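Local coordinates for Mannose/sialic acid-binding lectin (Polygonatum cyrtonema, PDB 3A0C), which probably binds carbohydrate, mannose in particular, as a lectin of the beta-prism II fold, at residues N2-S6 with H84-L89; S6-T12 with C53-N59; P20-L24 with Y35-K39. All coordinates share one frame; numbering follows the deposited sequence.

Overall arrangement
All three contacts are antiparallel strand pairings, one in each of the three sheets of the beta-prism II fold. Interaction 1 is buried, its centre about 7 Å from that of the chain, and it alone reaches the second subunit. Interaction 2 is partly buried; it shares Ser6 with interaction 1, so the chain passes from one sheet to the next through that residue, and Leu57 packs against 86-89. Interaction 3 lies at the surface, about 15 Å from the chain centre, yet Leu24 and Leu87 meet where its sheet faces that of interaction 1. Leucines dominate inward, whereas hydroxyls, a carboxylate and a guanidinium mark the surface hairpin.

Interaction 1: residues N2-S6 with H84-L89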
loop_
_atom_site.group_PDB
_atom_site.type_symbol
_atom_site.label_atom_id
_atom_site.label_comp_id
_atom_site.label_asym_id
_atom_site.label_seq_id
_atom_site.Cartn_x
_atom_site.Cartn_y
_atom_site.Cartn_z
ATOM N N ASN A 2 -3.132 -5.763 2.773
ATOM C CA ASN A 2 -2.254 -5.113 3.730
ATOM C C ASN A 2 -2.222 -3.610 3.471
ATOM O O ASN A 2 -1.206 -2.949 3.698
ATOM C CB ASN A 2 -0.830 -5.691 3.672
ATOM C CG ASN A 2 -0.156 -5.445 2.355
ATOM O OD1 ASN A 2 -0.397 -6.160 1.390
ATOM N ND2 ASN A 2 0.692 -4.423 2.298
ATOM N N SER A 3 -3.339 -3.067 2.994
ATOM C CA SER A 3 -3.418 -1.629 2.724
ATOM C C SER A 3 -4.810 -1.098 3.008
ATOM O O SER A 3 -5.789 -1.825 2.921
ATOM C CB SER A 3 -3.062 -1.324 1.263
ATOM O OG SER A 3 -4.148 -1.629 0.411
ATOM N N LEU A 4 -4.880 0.174 3.367
ATOM C CA LEU A 4 -6.142 0.852 3.651
ATOM C C LEU A 4 -6.016 2.215 2.979
ATOM O O LEU A 4 -5.190 3.029 3.376
ATOM C CB LEU A 4 -6.341 1.061 5.158
ATOM C CG LEU A 4 -7.617 1.834 5.530
ATOM C CD1 LEU A 4 -8.791 0.877 5.473
ATOM C CD2 LEU A 4 -7.509 2.457 6.929
ATOM N N SER A 5 -6.827 2.473 1.964
ATOM C CA SER A 5 -6.730 3.744 1.266
ATOM C C SER A 5 -7.845 4.742 1.557
ATOM O O SER A 5 -8.979 4.363 1.808
ATOM C CB SER A 5 -6.620 3.500 -0.239
ATOM O OG SER A 5 -7.750 2.804 -0.719
ATOM N N SER A 6 -7.489 6.023 1.516
ATOM C CA SER A 6 -8.416 7.119 1.761
ATOM C C SER A 6 -9.694 6.983 0.936
ATOM O O SER A 6 -9.627 6.728 -0.255
ATOM C CB SER A 6 -7.743 8.441 1.381
ATOM O OG SER A 6 -6.446 8.517 1.929
ATOM N N HIS A 84 -5.657 11.883 -2.032
ATOM C CA HIS A 84 -5.903 10.480 -1.696
ATOM C C HIS A 84 -4.597 9.902 -1.152
ATOM O O HIS A 84 -3.536 10.143 -1.713
ATOM C CB HIS A 84 -6.370 9.698 -2.928
ATOM C CG HIS A 84 -7.804 9.948 -3.294
ATOM N ND1 HIS A 84 -8.860 9.583 -2.480
ATOM C CD2 HIS A 84 -8.353 10.557 -4.371
ATOM C CE1 HIS A 84 -9.994 9.959 -3.042
ATOM N NE2 HIS A 84 -9.715 10.552 -4.190
ATOM N N TYR A 85 -4.691 9.170 -0.042
ATOM C CA TYR A 85 -3.538 8.564 0.621
ATOM C C TYR A 85 -3.781 7.087 0.898
ATOM O O TYR A 85 -4.880 6.561 0.649
ATOM C CB TYR A 85 -3.253 9.279 1.946
ATOM C CG TYR A 85 -2.899 10.733 1.786
ATOM C CD1 TYR A 85 -3.857 11.669 1.378
ATOM C CD2 TYR A 85 -1.596 11.175 2.006
ATOM C CE1 TYR A 85 -3.520 13.021 1.187
ATOM C CE2 TYR A 85 -1.240 12.522 1.823
ATOM C CZ TYR A 85 -2.209 13.439 1.410
ATOM O OH TYR A 85 -1.867 14.761 1.221
ATOM N N VAL A 86 -2.760 6.421 1.432
ATOM C CA VAL A 86 -2.859 4.998 1.713
ATOM C C VAL A 86 -2.056 4.648 2.972
ATOM O O VAL A 86 -1.008 5.235 3.234
ATOM C CB VAL A 86 -2.331 4.147 0.479
ATOM C CG1 VAL A 86 -0.813 4.326 0.309
ATOM C CG2 VAL A 86 -2.696 2.679 0.639
ATOM N N LEU A 87 -2.570 3.703 3.747
ATOM C CA LEU A 87 -1.924 3.226 4.963
ATOM C C LEU A 87 -1.439 1.821 4.598
ATOM O O LEU A 87 -2.254 0.953 4.270
ATOM C CB LEU A 87 -2.956 3.154 6.090
ATOM C CG LEU A 87 -2.527 2.800 7.515
ATOM C CD1 LEU A 87 -3.757 2.786 8.405
ATOM C CD2 LEU A 87 -1.867 1.444 7.560
ATOM N N VAL A 88 -0.130 1.591 4.659
ATOM C CA VAL A 88 0.432 0.294 4.290
ATOM C C VAL A 88 1.180 -0.472 5.400
ATOM O O VAL A 88 2.110 0.053 6.022
ATOM C CB VAL A 88 1.409 0.461 3.047
ATOM C CG1 VAL A 88 2.010 -0.881 2.621
ATOM C CG2 VAL A 88 0.662 1.095 1.894
ATOM N N LEU A 89 0.748 -1.711 5.643
ATOM C CA LEU A 89 1.415 -2.612 6.585
ATOM C C LEU A 89 2.424 -3.355 5.681
ATOM O O LEU A 89 2.044 -4.165 4.821
ATOM C CB LEU A 89 0.422 -3.600 7.201
ATOM C CG LEU A 89 1.037 -4.843 7.875
ATOM C CD1 LEU A 89 2.008 -4.460 9.000
ATOM C CD2 LEU A 89 -0.095 -5.727 8.400
#
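Ser6 and Tyr85 close one end of this antiparallel strand pair, in one of the three sheets of the beta-prism II fold, with two bonds. Tyr85 N donates to Ser6 OG at 2.7 Å, and Ser6 N reaches Tyr85 O at 2.8 Å in a nearly straight bond (171° at the hydrogen). Ser6 OG stands beside its own backbone N (chi1 -48°), which carries the hydroxyl across to Tyr85 N and sets it near the plane of the tyrosine ring, at the edge. At the other end Asn2 grips Leu89 twice: its carbonyl O accepts from Leu89 N, and its ND2 donates to Leu89 O at 2.9 Å. This side-chain hydrogen bond is bent, 132° at the hydrogen, with Leu89 O tilted out of the amide plane of Asn2. Between these ends Leu4 and Leu87 form a hydrogen-bonded pair, with Leu87 N to Leu4 O at 2.7 Å, while Ser3 with Val88 and Ser5 with Val86 are non-hydrogen-bonded pairs.

The two faces differ in chemistry. On one, Leu4 and Leu87 direct their side chains inward, and Leu87 also touches Leu16, Leu24, Leu55 and Leu57 of the other two sheets. On the other, Ser3, Ser5, Val86 and Val88 face the same way, and there the second subunit is met: Asn2 ND2 also donates to Ser3 OG of that subunit, and Val86 packs on its Tyr98. Asn2 thus serves both the strand pairing and the dimer. Val86 CG2 reaches across to Ser3 CB and Ser5 CB. In the inward layer the leucine branches cross, with Leu4 CD2 resting 4.0 Å from Leu87 CD1.

Interaction 2: residues S6-T12 with C53-N59; sequences SPNSLFT and CRLTLHN
Ser6 CA meets Leu57 O at 3.4 Å in a CA-H...O contact, just ahead of strand 9-10, which pairs with 54-57 as an outermost strand of a four-stranded antiparallel sheet of the beta-prism II fold. Pro7 follows a cis peptide bond, its ring alongside the Asn59 amide; its CA approaches Leu57 O at 3.1 Å in a second such contact. Asn8 turns its side chain away, but its O accepts from Leu57 N at 3.3 Å, the donor nearly along the C=O axis. Ser9 pairs with Thr56, and its chi1 of 162° turns OG over the centre of the Phe11 ring, 3.8 Å above the plane; OG also makes a weak bond to Leu55 O. Leu10 N donates to that same oxygen at 2.8 Å, and Leu10 lies side by side with Leu55 on the inward face, where both touch Phe32. Phe11 runs alongside Arg54, its CE2 3.7 Å from Arg54 CD, while Arg54 NH1 bonds Thr56 OG1 in the guanidinium plane. Thr12 OG1 finishes the pairing by donating to a lone pair of Cys53 O at 2.7 Å; Cys53 is itself disulfide-bonded to Cys30. The chemistry implies a contact carried by backbone bonds and apolar leucines inside, with the arginine's aliphatic chain against an aromatic ring outside. Leu57 O, buried and lacking a conventional partner, receives the CA-H groups of Ser6 and Pro7.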
loop_
_atom_site.group_PDB
_atom_site.type_symbol
_atom_site.label_atom_id
_atom_site.label_comp_id
_atom_site.label_asym_id
_atom_site.label_seq_id
_atom_site.Cartn_x
_atom_site.Cartn_y
_atom_site.Cartn_z
ATOM N N SER A 6 -7.489 6.023 1.516
ATOM C CA SER A 6 -8.416 7.119 1.761
ATOM C C SER A 6 -9.694 6.983 0.936
ATOM O O SER A 6 -9.627 6.728 -0.255
ATOM C CB SER A 6 -7.743 8.441 1.381
ATOM O OG SER A 6 -6.446 8.517 1.929
ATOM N N PRO A 7 -10.871 7.200 1.546
ATOM C CA PRO A 7 -11.108 7.557 2.952
ATOM C C PRO A 7 -11.711 6.361 3.664
ATOM O O PRO A 7 -12.610 6.502 4.484
ATOM C CB PRO A 7 -12.092 8.706 2.844
ATOM C CG PRO A 7 -12.992 8.205 1.757
ATOM C CD PRO A 7 -12.028 7.590 0.724
ATOM N N ASN A 8 -11.209 5.183 3.316
ATOM C CA ASN A 8 -11.676 3.944 3.900
ATOM C C ASN A 8 -11.389 3.861 5.388
ATOM O O ASN A 8 -10.652 4.672 5.934
ATOM C CB ASN A 8 -11.040 2.759 3.166
ATOM C CG ASN A 8 -12.079 1.860 2.511
ATOM O OD1 ASN A 8 -13.035 2.343 1.894
ATOM N ND2 ASN A 8 -11.899 0.543 2.644
ATOM N N SER A 9 -11.976 2.865 6.035
ATOM C CA SER A 9 -11.795 2.676 7.458
ATOM C C SER A 9 -11.646 1.220 7.855
ATOM O O SER A 9 -12.059 0.317 7.140
ATOM C CB SER A 9 -12.979 3.298 8.202
ATOM O OG SER A 9 -13.076 2.803 9.526
ATOM N N LEU A 10 -11.009 1.007 8.997
ATOM C CA LEU A 10 -10.829 -0.323 9.568
ATOM C C LEU A 10 -11.732 -0.355 10.811
ATOM O O LEU A 10 -11.349 0.128 11.876
ATOM C CB LEU A 10 -9.383 -0.537 10.006
ATOM C CG LEU A 10 -8.354 -1.009 9.002
ATOM C CD1 LEU A 10 -7.073 -1.316 9.769
ATOM C CD2 LEU A 10 -8.836 -2.264 8.301
ATOM N N PHE A 11 -12.930 -0.898 10.673
ATOM C CA PHE A 11 -13.845 -0.951 11.795
ATOM C C PHE A 11 -13.389 -1.938 12.858
ATOM O O PHE A 11 -12.376 -2.634 12.684
ATOM C CB PHE A 11 -15.245 -1.280 11.297
ATOM C CG PHE A 11 -15.778 -0.275 10.315
ATOM C CD1 PHE A 11 -15.569 -0.433 8.947
ATOM C CD2 PHE A 11 -16.442 0.865 10.765
ATOM C CE1 PHE A 11 -16.013 0.533 8.040
ATOM C CE2 PHE A 11 -16.889 1.838 9.872
ATOM C CZ PHE A 11 -16.676 1.674 8.509
ATOM N N THR A 12 -14.123 -1.981 13.969
ATOM C CA THR A 12 -13.775 -2.861 15.078
ATOM C C THR A 12 -13.561 -4.291 14.614
ATOM O O THR A 12 -14.359 -4.835 13.869
ATOM C CB THR A 12 -14.865 -2.834 16.180
ATOM O OG1 THR A 12 -14.973 -1.505 16.702
ATOM C CG2 THR A 12 -14.504 -3.775 17.312
ATOM N N CYS A 53 -14.844 1.483 18.125
ATOM C CA CYS A 53 -13.888 2.307 17.385
ATOM C C CYS A 53 -13.627 1.831 15.948
ATOM O O CYS A 53 -13.841 0.661 15.608
ATOM C CB CYS A 53 -12.542 2.372 18.115
ATOM S SG CYS A 53 -12.481 3.522 19.521
ATOM N N ARG A 54 -13.173 2.771 15.123
ATOM C CA ARG A 54 -12.822 2.520 13.732
ATOM C C ARG A 54 -11.610 3.394 13.442
ATOM O O ARG A 54 -11.451 4.451 14.035
ATOM C CB ARG A 54 -13.963 2.895 12.788
ATOM C CG ARG A 54 -14.324 4.364 12.781
ATOM C CD ARG A 54 -15.492 4.638 11.845
ATOM N NE ARG A 54 -16.224 5.852 12.207
ATOM C CZ ARG A 54 -15.851 7.082 11.881
ATOM N NH1 ARG A 54 -14.747 7.286 11.173
ATOM N NH2 ARG A 54 -16.587 8.109 12.268
ATOM N N LEU A 55 -10.739 2.934 12.559
ATOM C CA LEU A 55 -9.558 3.702 12.196
ATOM C C LEU A 55 -9.812 4.229 10.797
ATOM O O LEU A 55 -9.892 3.465 9.846
ATOM C CB LEU A 55 -8.310 2.813 12.197
ATOM C CG LEU A 55 -7.034 3.539 11.752
ATOM C CD1 LEU A 55 -6.347 4.200 12.942
ATOM C CD2 LEU A 55 -6.111 2.547 11.077
ATOM N N THR A 56 -9.940 5.539 10.668
ATOM C CA THR A 56 -10.212 6.132 9.381
ATOM C C THR A 56 -9.008 6.898 8.858
ATOM O O THR A 56 -8.376 7.650 9.602
ATOM C CB THR A 56 -11.407 7.111 9.471
ATOM O OG1 THR A 56 -12.535 6.447 10.047
ATOM C CG2 THR A 56 -11.785 7.618 8.107
ATOM N N LEU A 57 -8.673 6.675 7.586
ATOM C CA LEU A 57 -7.601 7.429 6.940
ATOM C C LEU A 57 -8.315 8.420 5.993
ATOM O O LEU A 57 -8.878 8.025 4.982
ATOM C CB LEU A 57 -6.661 6.514 6.137
ATOM C CG LEU A 57 -5.588 7.251 5.309
ATOM C CD1 LEU A 57 -4.723 8.078 6.226
ATOM C CD2 LEU A 57 -4.731 6.273 4.537
ATOM N N HIS A 58 -8.310 9.701 6.341
ATOM C CA HIS A 58 -8.966 10.730 5.534
ATOM C C HIS A 58 -8.182 11.064 4.275
ATOM O O HIS A 58 -6.995 10.752 4.170
ATOM C CB HIS A 58 -9.150 12.001 6.364
ATOM C CG HIS A 58 -10.018 11.810 7.563
ATOM N ND1 HIS A 58 -11.369 11.559 7.463
ATOM C CD2 HIS A 58 -9.724 11.781 8.884
ATOM C CE1 HIS A 58 -11.870 11.383 8.673
ATOM N NE2 HIS A 58 -10.893 11.511 9.554
ATOM N N ASN A 59 -8.843 11.723 3.326
ATOM C CA ASN A 59 -8.194 12.086 2.074
ATOM C C ASN A 59 -7.115 13.138 2.216
ATOM O O ASN A 59 -6.447 13.462 1.235
ATOM C CB ASN A 59 -9.210 12.580 1.045
ATOM C CG ASN A 59 -10.151 11.497 0.581
ATOM O OD1 ASN A 59 -9.748 10.365 0.345
ATOM N ND2 ASN A 59 -11.417 11.848 0.429
#

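Interaction 3: residues P20-L24 with Y35-K39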
loop_
_atom_site.group_PDB
_atom_site.type_symbol
_atom_site.label_atom_id
_atom_site.label_comp_id
_atom_site.label_asym_id
_atom_site.label_seq_id
_atom_site.Cartn_x
_atom_site.Cartn_y
_atom_site.Cartn_z
ATOM N N PRO A 20 6.031 -11.786 7.024
ATOM C CA PRO A 20 5.905 -13.175 7.476
ATOM C C PRO A 20 4.794 -13.523 8.479
ATOM O O PRO A 20 4.157 -14.573 8.350
ATOM C CB PRO A 20 7.296 -13.472 8.027
ATOM C CG PRO A 20 7.750 -12.140 8.533
ATOM C CD PRO A 20 7.342 -11.232 7.411
ATOM N N SER A 21 4.554 -12.662 9.472
ATOM C CA SER A 21 3.526 -12.930 10.486
ATOM C C SER A 21 3.010 -11.639 11.132
ATOM O O SER A 21 2.927 -11.529 12.361
ATOM C CB SER A 21 4.109 -13.849 11.558
ATOM O OG SER A 21 5.351 -13.340 12.025
ATOM N N TYR A 22 2.642 -10.680 10.288
ATOM C CA TYR A 22 2.176 -9.375 10.746
ATOM C C TYR A 22 0.672 -9.135 10.583
ATOM O O TYR A 22 0.084 -9.472 9.557
ATOM C CB TYR A 22 2.973 -8.283 10.014
ATOM C CG TYR A 22 4.478 -8.482 10.076
ATOM C CD1 TYR A 22 5.309 -7.970 9.079
ATOM C CD2 TYR A 22 5.067 -9.188 11.126
ATOM C CE1 TYR A 22 6.686 -8.160 9.119
ATOM C CE2 TYR A 22 6.443 -9.373 11.185
ATOM C CZ TYR A 22 7.244 -8.859 10.176
ATOM O OH TYR A 22 8.605 -9.033 10.230
ATOM N N ARG A 23 0.072 -8.542 11.614
ATOM C CA ARG A 23 -1.351 -8.216 11.627
ATOM C C ARG A 23 -1.582 -6.893 12.360
ATOM O O ARG A 23 -1.258 -6.752 13.533
ATOM C CB ARG A 23 -2.164 -9.295 12.345
ATOM C CG ARG A 23 -1.557 -10.675 12.334
ATOM C CD ARG A 23 -1.506 -11.232 13.761
ATOM N NE ARG A 23 -1.452 -12.695 13.790
ATOM C CZ ARG A 23 -1.502 -13.421 14.901
ATOM N NH1 ARG A 23 -1.598 -12.825 16.083
ATOM N NH2 ARG A 23 -1.480 -14.743 14.829
ATOM N N LEU A 24 -2.158 -5.934 11.652
ATOM C CA LEU A 24 -2.456 -4.628 12.208
ATOM C C LEU A 24 -3.960 -4.634 12.435
ATOM O O LEU A 24 -4.730 -4.581 11.476
ATOM C CB LEU A 24 -2.082 -3.545 11.202
ATOM C CG LEU A 24 -2.262 -2.109 11.665
ATOM C CD1 LEU A 24 -1.389 -1.830 12.883
ATOM C CD2 LEU A 24 -1.904 -1.193 10.525
ATOM N N TYR A 35 0.606 -6.620 15.591
ATOM C CA TYR A 35 1.067 -7.891 16.137
ATOM C C TYR A 35 2.091 -8.584 15.266
ATOM O O TYR A 35 1.990 -8.568 14.040
ATOM C CB TYR A 35 -0.104 -8.838 16.342
ATOM C CG TYR A 35 -0.955 -8.459 17.521
ATOM C CD1 TYR A 35 -0.532 -8.721 18.818
ATOM C CD2 TYR A 35 -2.171 -7.808 17.344
ATOM C CE1 TYR A 35 -1.299 -8.342 19.924
ATOM C CE2 TYR A 35 -2.949 -7.423 18.436
ATOM C CZ TYR A 35 -2.500 -7.693 19.727
ATOM O OH TYR A 35 -3.222 -7.282 20.819
ATOM N N ASP A 36 3.080 -9.195 15.911
ATOM C CA ASP A 36 4.127 -9.935 15.219
ATOM C C ASP A 36 4.114 -11.319 15.846
ATOM O O ASP A 36 4.652 -11.515 16.929
ATOM C CB ASP A 36 5.495 -9.286 15.441
ATOM C CG ASP A 36 6.606 -9.981 14.663
ATOM O OD1 ASP A 36 6.391 -11.128 14.205
ATOM O OD2 ASP A 36 7.695 -9.385 14.524
ATOM N N SER A 37 3.484 -12.269 15.162
ATOM C CA SER A 37 3.363 -13.643 15.658
ATOM C C SER A 37 2.704 -13.730 17.037
ATOM O O SER A 37 3.066 -14.589 17.845
ATOM C CB SER A 37 4.733 -14.317 15.722
ATOM O OG SER A 37 5.234 -14.584 14.428
ATOM N N GLY A 38 1.753 -12.843 17.312
ATOM C CA GLY A 38 1.093 -12.876 18.599
ATOM C C GLY A 38 1.696 -11.921 19.597
ATOM O O GLY A 38 1.170 -11.750 20.682
ATOM N N LYS A 39 2.798 -11.290 19.226
ATOM C CA LYS A 39 3.479 -10.345 20.105
ATOM C C LYS A 39 3.187 -8.909 19.688
ATOM O O LYS A 39 3.424 -8.531 18.538
ATOM C CB LYS A 39 5.002 -10.589 20.058
ATOM C CG LYS A 39 5.867 -9.319 20.223
ATOM C CD LYS A 39 7.306 -9.540 19.745
ATOM C CE LYS A 39 8.075 -8.222 19.576
ATOM N NZ LYS A 39 8.247 -7.458 20.853
#
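Tyr22 and Asp36 place two flat groups side by side, the ring and carboxylate planes 83° apart. Asp36 OD1 sits at the ring edge, in its plane, 3.5 Å from Tyr22 CE2, while Pro20 N lies above one face of the ring, offset toward the rim. The carboxylate is brought there by CG being anti to the backbone N of Asp36 (chi1 -176°). Arg23, on the opposite face of the sheet, bends at chi2 and lays one face of its guanidinium over the backbone of Gly38, with NH1 3.6 Å from Gly38 N. Its CD also packs on Tyr35 CB at 3.8 Å, and its guanidinium is inclined to the tyrosine ring.

Serines supply the polar contact at the turn end. Ser21 OG and Ser37 OG share a hydrogen bond of 2.7 Å in which either may donate, and Asp36 OD1 lies near Ser21 OG as well. Ser37 N donates to Ser21 O at 3.0 Å, extending the pairing one step past the strands. Within them, Arg23 and Tyr35 exchange both backbone bonds; Tyr35 N to Arg23 O measures 2.8 Å and is almost straight at 173°. A type I' turn from Asp36 to Lys39 then reverses the chain, with Ser37 and Gly38 both at positive phi.

Asp36 OD2 forms a salt bridge with Arg93, and Tyr35 OH bonds Gln27, so both polar ends are tied to other parts of the chain. The pairing joins strands 22-26 and 32-36, a beta hairpin at the middle of a four-stranded antiparallel sheet of the beta-prism II fold. Strand 15-18 flanks 22-26, strand 39-43 follows the turn beside 32-36, and Tyr22 and Leu24 pack toward Leu89 of strand 86-89.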